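Local coordinates for protein R.MvaI (Kocuria varians, PDB 2OAA) that is a type II restriction endonuclease of the PDDEXK clan that binds and probably cleaves specific double-stranded DNA with the help of divalent metal ions, at residues K161-I166 against T191-Q196; I125-Q130 against W150-L155. All blocks are in the same frame, centred on the assembly; numbering follows the deposited sequence. Where two conformers were deposited one is given.

Contact 1 (K161-I166 against T191-Q196); sequences KKLKYI and TDLTVQ. With nucleotides of chain A.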
loop_
_atom_site.group_PDB
_atom_site.type_symbol
_atom_site.label_atom_id
_atom_site.label_comp_id
_atom_site.label_asym_id
_atom_site.label_seq_id
_atom_site.Cartn_x
_atom_site.Cartn_y
_atom_site.Cartn_z
ATOM N N LYS E 161 12.872 -6.360 -5.556
ATOM C CA LYS E 161 13.600 -5.974 -4.337
ATOM C C LYS E 161 12.873 -6.470 -3.084
ATOM O O LYS E 161 13.501 -6.918 -2.117
ATOM C CB LYS E 161 13.708 -4.445 -4.198
ATOM C CG LYS E 161 14.553 -3.693 -5.208
ATOM C CD LYS E 161 14.429 -2.190 -4.952
ATOM C CE LYS E 161 15.084 -1.356 -6.046
ATOM N NZ LYS E 161 14.672 0.076 -5.954
ATOM N N LYS E 162 11.549 -6.371 -3.099
ATOM C CA LYS E 162 10.757 -6.370 -1.862
ATOM C C LYS E 162 9.780 -7.541 -1.750
ATOM O O LYS E 162 9.529 -8.041 -0.642
ATOM C CB LYS E 162 9.983 -5.032 -1.760
ATOM C CG LYS E 162 9.249 -4.776 -0.451
ATOM C CD LYS E 162 8.249 -3.624 -0.650
ATOM C CE LYS E 162 7.409 -3.338 0.579
ATOM N NZ LYS E 162 8.080 -2.384 1.489
ATOM N N LEU E 163 9.223 -7.983 -2.883
ATOM C CA LEU E 163 7.946 -8.729 -2.839
ATOM C C LEU E 163 7.966 -10.150 -3.484
ATOM O O LEU E 163 6.920 -10.621 -3.934
ATOM C CB LEU E 163 6.804 -7.898 -3.444
ATOM C CG LEU E 163 6.473 -6.595 -2.712
ATOM C CD1 LEU E 163 5.372 -5.901 -3.493
ATOM C CD2 LEU E 163 6.036 -6.815 -1.279
ATOM N N LYS E 164 9.107 -10.822 -3.454
ATOM C CA LYS E 164 9.190 -12.204 -3.958
ATOM C C LYS E 164 8.336 -13.142 -3.100
ATOM O O LYS E 164 7.628 -14.009 -3.619
ATOM C CB LYS E 164 10.649 -12.656 -3.970
ATOM C CG LYS E 164 10.923 -14.073 -4.473
ATOM C CD LYS E 164 12.447 -14.306 -4.633
ATOM C CE LYS E 164 13.262 -13.804 -3.420
ATOM N NZ LYS E 164 14.741 -13.651 -3.643
ATOM N N TYR E 165 8.386 -12.949 -1.780
ATOM C CA TYR E 165 7.627 -13.774 -0.863
ATOM C C TYR E 165 6.886 -12.856 0.087
ATOM O O TYR E 165 7.520 -12.158 0.879
ATOM C CB TYR E 165 8.544 -14.706 -0.043
ATOM C CG TYR E 165 9.580 -15.473 -0.835
ATOM C CD1 TYR E 165 9.214 -16.524 -1.680
ATOM C CD2 TYR E 165 10.927 -15.171 -0.702
ATOM C CE1 TYR E 165 10.177 -17.237 -2.389
ATOM C CE2 TYR E 165 11.891 -15.877 -1.409
ATOM C CZ TYR E 165 11.512 -16.900 -2.243
ATOM O OH TYR E 165 12.486 -17.577 -2.937
ATOM N N ILE E 166 5.559 -12.849 0.024
ATOM C CA ILE E 166 4.782 -11.955 0.885
ATOM C C ILE E 166 4.012 -12.756 1.946
ATOM O O ILE E 166 3.034 -13.431 1.620
ATOM C CB ILE E 166 3.794 -11.106 0.065
ATOM C CG1 ILE E 166 4.506 -10.421 -1.116
ATOM C CG2 ILE E 166 3.088 -10.102 0.980
ATOM C CD1 ILE E 166 3.547 -9.716 -2.074
ATOM N N THR E 191 2.869 -15.528 -3.332
ATOM C CA THR E 191 4.028 -15.567 -4.221
ATOM C C THR E 191 3.578 -15.376 -5.660
ATOM O O THR E 191 2.375 -15.392 -5.945
ATOM C CB THR E 191 4.776 -16.919 -4.100
ATOM O OG1 THR E 191 3.880 -17.996 -4.396
ATOM C CG2 THR E 191 5.341 -17.102 -2.700
ATOM N N ASP E 192 4.546 -15.202 -6.556
ATOM C CA ASP E 192 4.300 -15.136 -8.004
ATOM C C ASP E 192 3.577 -13.870 -8.478
ATOM O O ASP E 192 3.024 -13.849 -9.574
ATOM C CB ASP E 192 3.574 -16.407 -8.508
ATOM C CG ASP E 192 4.470 -17.642 -8.536
ATOM O OD1 ASP E 192 5.713 -17.509 -8.510
ATOM O OD2 ASP E 192 3.913 -18.762 -8.616
ATOM N N LEU E 193 3.584 -12.816 -7.664
ATOM C CA LEU E 193 3.143 -11.503 -8.141
ATOM C C LEU E 193 4.220 -10.987 -9.090
ATOM O O LEU E 193 5.395 -10.950 -8.730
ATOM C CB LEU E 193 2.914 -10.522 -6.976
ATOM C CG LEU E 193 2.446 -9.098 -7.314
ATOM C CD1 LEU E 193 1.007 -9.070 -7.800
ATOM C CD2 LEU E 193 2.610 -8.236 -6.075
ATOM N N THR E 194 3.824 -10.635 -10.309
ATOM C CA THR E 194 4.741 -10.141 -11.326
ATOM C C THR E 194 4.252 -8.772 -11.793
ATOM O O THR E 194 3.132 -8.380 -11.485
ATOM C CB THR E 194 4.772 -11.066 -12.554
ATOM O OG1 THR E 194 3.469 -11.064 -13.158
ATOM C CG2 THR E 194 5.145 -12.485 -12.168
ATOM N N VAL E 195 5.063 -8.041 -12.557
ATOM C CA VAL E 195 4.610 -6.737 -13.030
ATOM C C VAL E 195 3.426 -6.923 -13.989
ATOM O O VAL E 195 2.522 -6.092 -14.044
ATOM C CB VAL E 195 5.764 -5.885 -13.645
ATOM C CG1 VAL E 195 6.276 -6.481 -14.977
ATOM C CG2 VAL E 195 5.341 -4.443 -13.802
ATOM N N GLN E 196 3.430 -8.048 -14.704
ATOM C CA GLN E 196 2.346 -8.340 -15.628
ATOM C C GLN E 196 1.048 -8.656 -14.886
ATOM O O GLN E 196 -0.028 -8.207 -15.292
ATOM C CB GLN E 196 2.732 -9.507 -16.532
ATOM C CG GLN E 196 3.831 -9.174 -17.539
ATOM C CD GLN E 196 5.233 -9.272 -16.966
ATOM O OE1 GLN E 196 5.446 -9.846 -15.896
ATOM N NE2 GLN E 196 6.198 -8.707 -17.685
ATOM P P DC A 6 8.497 1.170 0.497
ATOM O OP1 DC A 6 8.947 -0.192 0.106
ATOM O OP2 DC A 6 7.218 1.705 -0.034
ATOM O "O5'" DC A 6 8.442 1.254 2.082
ATOM C "C5'" DC A 6 9.567 0.867 2.868
ATOM C "C4'" DC A 6 9.291 1.133 4.328
ATOM O "O4'" DC A 6 9.130 2.545 4.583
ATOM C "C3'" DC A 6 7.993 0.534 4.842
ATOM O "O3'" DC A 6 8.128 -0.869 5.054
ATOM C "C2'" DC A 6 7.809 1.307 6.128
ATOM C "C1'" DC A 6 8.228 2.710 5.681
ATOM N N1 DC A 6 7.097 3.540 5.230
ATOM C C2 DC A 6 6.222 4.036 6.194
ATOM O O2 DC A 6 6.403 3.720 7.378
ATOM N N3 DC A 6 5.199 4.837 5.814
ATOM C C4 DC A 6 5.033 5.138 4.524
ATOM N N4 DC A 6 4.029 5.956 4.200
ATOM C C5 DC A 6 5.896 4.620 3.511
ATOM C C6 DC A 6 6.908 3.832 3.907
ATOM P P DT A 7 6.837 -1.815 4.916
ATOM O OP1 DT A 7 7.318 -3.165 5.307
ATOM O OP2 DT A 7 6.228 -1.609 3.580
ATOM O "O5'" DT A 7 5.837 -1.278 6.032
ATOM C "C5'" DT A 7 6.135 -1.471 7.412
ATOM C "C4'" DT A 7 5.100 -0.792 8.278
ATOM O "O4'" DT A 7 5.071 0.635 8.055
ATOM C "C3'" DT A 7 3.664 -1.207 8.031
ATOM O "O3'" DT A 7 3.420 -2.516 8.544
ATOM C "C2'" DT A 7 2.931 -0.113 8.777
ATOM C "C1'" DT A 7 3.754 1.112 8.352
ATOM N N1 DT A 7 3.207 1.761 7.143
ATOM C C2 DT A 7 2.183 2.657 7.329
ATOM O O2 DT A 7 1.752 2.947 8.431
ATOM N N3 DT A 7 1.674 3.197 6.176
ATOM C C4 DT A 7 2.076 2.936 4.883
ATOM O O4 DT A 7 1.507 3.488 3.944
ATOM C C5 DT A 7 3.170 1.993 4.758
ATOM C C7 DT A 7 3.672 1.645 3.392
ATOM C C6 DT A 7 3.683 1.468 5.881
HETATM O O HOH W 1 4.629 -12.283 -4.607
HETATM O O HOH W 2 6.786 -10.177 -6.730
HETATM O O HOH W 3 7.242 -14.839 -6.134
#

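Contact 2 (I125-Q130 against W150-L155); sequences IDWESQ and WSFDSL. With CA (calcium ion), chain J.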
loop_
_atom_site.group_PDB
_atom_site.type_symbol
_atom_site.label_atom_id
_atom_site.label_comp_id
_atom_site.label_asym_id
_atom_site.label_seq_id
_atom_site.Cartn_x
_atom_site.Cartn_y
_atom_site.Cartn_z
ATOM N N ILE E 125 -3.292 1.506 -18.369
ATOM C CA ILE E 125 -2.185 0.594 -18.536
ATOM C C ILE E 125 -1.861 0.568 -20.015
ATOM O O ILE E 125 -2.685 0.141 -20.841
ATOM C CB ILE E 125 -2.495 -0.819 -18.057
ATOM C CG1 ILE E 125 -2.960 -0.802 -16.595
ATOM C CG2 ILE E 125 -1.272 -1.709 -18.261
ATOM C CD1 ILE E 125 -1.910 -0.339 -15.580
ATOM N N ASP E 126 -0.670 1.049 -20.349
ATOM C CA ASP E 126 -0.253 1.133 -21.743
ATOM C C ASP E 126 0.656 -0.053 -22.000
ATOM O O ASP E 126 1.857 -0.014 -21.727
ATOM C CB ASP E 126 0.455 2.467 -21.987
ATOM C CG ASP E 126 0.848 2.676 -23.432
ATOM O OD1 ASP E 126 0.884 1.696 -24.220
ATOM O OD2 ASP E 126 1.175 3.837 -23.773
ATOM N N TRP E 127 0.070 -1.135 -22.501
ATOM C CA TRP E 127 0.808 -2.370 -22.694
ATOM C C TRP E 127 1.820 -2.272 -23.841
ATOM O O TRP E 127 2.807 -2.984 -23.846
ATOM C CB TRP E 127 -0.155 -3.529 -22.943
ATOM C CG TRP E 127 -1.028 -3.867 -21.773
ATOM C CD1 TRP E 127 -2.331 -3.496 -21.585
ATOM C CD2 TRP E 127 -0.666 -4.668 -20.646
ATOM N NE1 TRP E 127 -2.802 -4.015 -20.393
ATOM C CE2 TRP E 127 -1.797 -4.734 -19.801
ATOM C CE3 TRP E 127 0.508 -5.331 -20.261
ATOM C CZ2 TRP E 127 -1.793 -5.448 -18.606
ATOM C CZ3 TRP E 127 0.513 -6.048 -19.073
ATOM C CH2 TRP E 127 -0.639 -6.092 -18.251
ATOM N N GLU E 128 1.564 -1.400 -24.815
ATOM C CA GLU E 128 2.521 -1.186 -25.903
ATOM C C GLU E 128 3.810 -0.515 -25.417
ATOM O O GLU E 128 4.912 -0.987 -25.712
ATOM C CB GLU E 128 1.887 -0.384 -27.047
ATOM C CG GLU E 128 2.889 0.034 -28.116
ATOM C CD GLU E 128 2.254 0.747 -29.299
ATOM O OE1 GLU E 128 1.026 0.618 -29.503
ATOM O OE2 GLU E 128 3.000 1.435 -30.028
ATOM N N SER E 129 3.635 0.562 -24.652
ATOM C CA SER E 129 4.740 1.377 -24.151
ATOM C C SER E 129 5.252 0.913 -22.792
ATOM O O SER E 129 6.237 1.456 -22.286
ATOM C CB SER E 129 4.315 2.845 -24.058
ATOM O OG SER E 129 3.975 3.359 -25.333
ATOM N N GLN E 130 4.582 -0.082 -22.212
ATOM C CA GLN E 130 4.971 -0.659 -20.908
ATOM C C GLN E 130 5.086 0.428 -19.823
ATOM O O GLN E 130 6.097 0.552 -19.126
ATOM C CB GLN E 130 6.260 -1.487 -21.032
ATOM C CG GLN E 130 6.173 -2.587 -22.069
ATOM C CD GLN E 130 5.647 -3.853 -21.484
ATOM O OE1 GLN E 130 6.342 -4.531 -20.724
ATOM N NE2 GLN E 130 4.410 -4.195 -21.831
ATOM N N TRP E 150 4.484 5.563 -14.390
ATOM C CA TRP E 150 5.485 4.648 -13.857
ATOM C C TRP E 150 5.845 3.668 -14.954
ATOM O O TRP E 150 4.964 3.078 -15.573
ATOM C CB TRP E 150 4.915 3.830 -12.699
ATOM C CG TRP E 150 4.484 4.620 -11.491
ATOM C CD1 TRP E 150 5.169 4.736 -10.315
ATOM C CD2 TRP E 150 3.265 5.355 -11.326
ATOM N NE1 TRP E 150 4.455 5.498 -9.430
ATOM C CE2 TRP E 150 3.283 5.901 -10.023
ATOM C CE3 TRP E 150 2.163 5.615 -12.156
ATOM C CZ2 TRP E 150 2.249 6.705 -9.535
ATOM C CZ3 TRP E 150 1.124 6.400 -11.677
ATOM C CH2 TRP E 150 1.177 6.942 -10.365
ATOM N N SER E 151 7.135 3.465 -15.181
ATOM C CA SER E 151 7.548 2.435 -16.136
ATOM C C SER E 151 7.301 1.043 -15.550
ATOM O O SER E 151 7.378 0.858 -14.325
ATOM C CB SER E 151 9.016 2.615 -16.516
ATOM O OG SER E 151 9.873 2.360 -15.409
ATOM N N PHE E 152 6.989 0.066 -16.406
ATOM C CA PHE E 152 6.890 -1.316 -15.925
ATOM C C PHE E 152 8.201 -1.706 -15.255
ATOM O O PHE E 152 8.189 -2.376 -14.222
ATOM C CB PHE E 152 6.616 -2.316 -17.061
ATOM C CG PHE E 152 5.171 -2.436 -17.478
ATOM C CD1 PHE E 152 4.255 -1.407 -17.294
ATOM C CD2 PHE E 152 4.741 -3.592 -18.105
ATOM C CE1 PHE E 152 2.929 -1.535 -17.737
ATOM C CE2 PHE E 152 3.419 -3.725 -18.548
ATOM C CZ PHE E 152 2.522 -2.703 -18.357
ATOM N N ASP E 153 9.327 -1.285 -15.834
ATOM C CA ASP E 153 10.635 -1.613 -15.262
ATOM C C ASP E 153 10.791 -1.114 -13.824
ATOM O O ASP E 153 11.335 -1.823 -12.975
ATOM C CB ASP E 153 11.767 -1.057 -16.130
ATOM C CG ASP E 153 12.047 -1.907 -17.353
ATOM O OD1 ASP E 153 11.496 -3.022 -17.472
ATOM O OD2 ASP E 153 12.836 -1.447 -18.204
ATOM N N SER E 154 10.333 0.100 -13.549
ATOM C CA SER E 154 10.434 0.625 -12.200
ATOM C C SER E 154 9.631 -0.249 -11.245
ATOM O O SER E 154 10.132 -0.651 -10.189
ATOM C CB SER E 154 9.961 2.071 -12.139
ATOM O OG SER E 154 9.998 2.537 -10.803
ATOM N N LEU E 155 8.401 -0.576 -11.632
ATOM C CA LEU E 155 7.524 -1.363 -10.765
ATOM C C LEU E 155 8.083 -2.759 -10.558
ATOM O O LEU E 155 8.109 -3.269 -9.428
ATOM C CB LEU E 155 6.089 -1.395 -11.306
ATOM C CG LEU E 155 5.478 0.001 -11.484
ATOM C CD1 LEU E 155 4.061 -0.134 -12.019
ATOM C CD2 LEU E 155 5.509 0.820 -10.192
HETATM CA CA CA J . -4.448 0.517 -22.261
HETATM O O HOH W 4 -5.490 -0.029 -20.001
HETATM O O HOH W 5 -2.779 -0.821 -23.821
HETATM O O HOH W 6 -3.145 2.305 -23.510
HETATM O O HOH W 7 -5.682 0.762 -24.220
HETATM O O HOH W 8 -5.311 -1.804 -22.388
#

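Contact 1 (K161-I166 against T191-Q196)
Across the contact the backbones of Tyr165 and Thr191 come nearest each other, their CA atoms 5.2 Å apart, and from there the chains of 161-166 and 191-196 are joined by water. Thr191 turns its methyl CG2 to the ring edge of Tyr165, 4.0 Å from CD1 and near the ring plane. One face of the same ring is covered by CG of Lys164. Farther along, CD2 of Leu193 meets two methyls, CD1 of Leu163 and CD1 of Ile166, each at 4.4 Å, a light apolar touch. Three waters bridge the backbones. Two of them donate to Leu163 O; one of these accepts from Leu193 N, and the other also donates to Leu193 O, 2.6 Å from the water oxygen. The third donates to Lys164 O and accepts from Asp192 N. Lys162 points to the DNA instead. Its chain bends at the last torsion (chi4 87°), and NZ bonds both to OP1 of DC6 of chain A, at 2.7 Å, and to OP2 of DT7 of chain A, at 2.9 Å. One ammonium group thus clamps two successive phosphates. The contact lies where helix 152-162 passes into strand 165-176 and strand 179-191 leads toward helix 195-204; Leu163 packs on Leu72 of strand 70-74 and on Glu58 of strand 57-63, a calcium ligand, so the junction borders a metal site near the DNA.

Contact 2 (I125-Q130 against W150-L155)
The turn that follows strand 119-126, whose end carries a calcium site, meets the first residue of helix 152-162 through Phe152 and Gln130. Phe152 N donates to Gln130 O at 2.9 Å, nearly straight at 167°. The Phe152 ring lies under the backbone of Gln130 as a CH-pi contact: Gln130 CA stands 3.7 Å from the ring centroid, over the face. Gln130 also bends its chain at chi2 (-89°). This folds the amide back over the CD2-CE2 rim of the ring, on the side where Gln130 CA lies, with OE1 3.2 Å from Phe152 CD2, and lets NE2 donate to Trp127 O at 2.8 Å. That bond ties the turn together and fixes the rotation of the amide.

At its far edge the Phe152 ring meets Ile125 CG2, 3.9 Å from CZ, and Trp127. The two aromatic rings form an offset edge-to-face pair, planes at 88°, with the edge of Phe152 toward the face of Trp127. Ile125 CG2 also lies over a face of the Trp127 ring, displaced toward its rim. An alanine in place of Phe152 would probably leave Gln130 CA and the Trp127 face without their aromatic partner and open a gap beneath the turn.

Ile125 O binds the calcium ion at 2.3 Å. Five waters and Asp124 OD1 complete its shell. One of these waters accepts from Trp127 N. Asp126 OD1 accepts from Ser129 N, an Asx motif that braces the turn. On the other segment, Ser151 is the N-cap of the helix, its OG accepting from Ser154 N. The arrangement is that of a beta hairpin turn, stabilised by an Asx motif, set against a capped helix N-terminus.

Helix 152-162 serves both contacts: contact 2 lies at its first turn and contact 1 just past its C-terminal end. Helix 195-204 ties them further, since Val195 CG2 packs on Phe152 O and on Leu155 CB, and Gln196 O touches Trp127 CH2. Each contact is partly buried. Contact 2, farther from the chain centre, relies on aromatic packing and a direct backbone bond. Contact 1 uses thin apolar touches and water bridges. Their surroundings differ too. Contact 1 lies by the calcium site of Asp53 and Glu58 and grips DNA phosphates through Lys162, whereas contact 2 supplies a backbone ligand to a separate calcium ion, held with Asp124, and has no direct hold on the DNA.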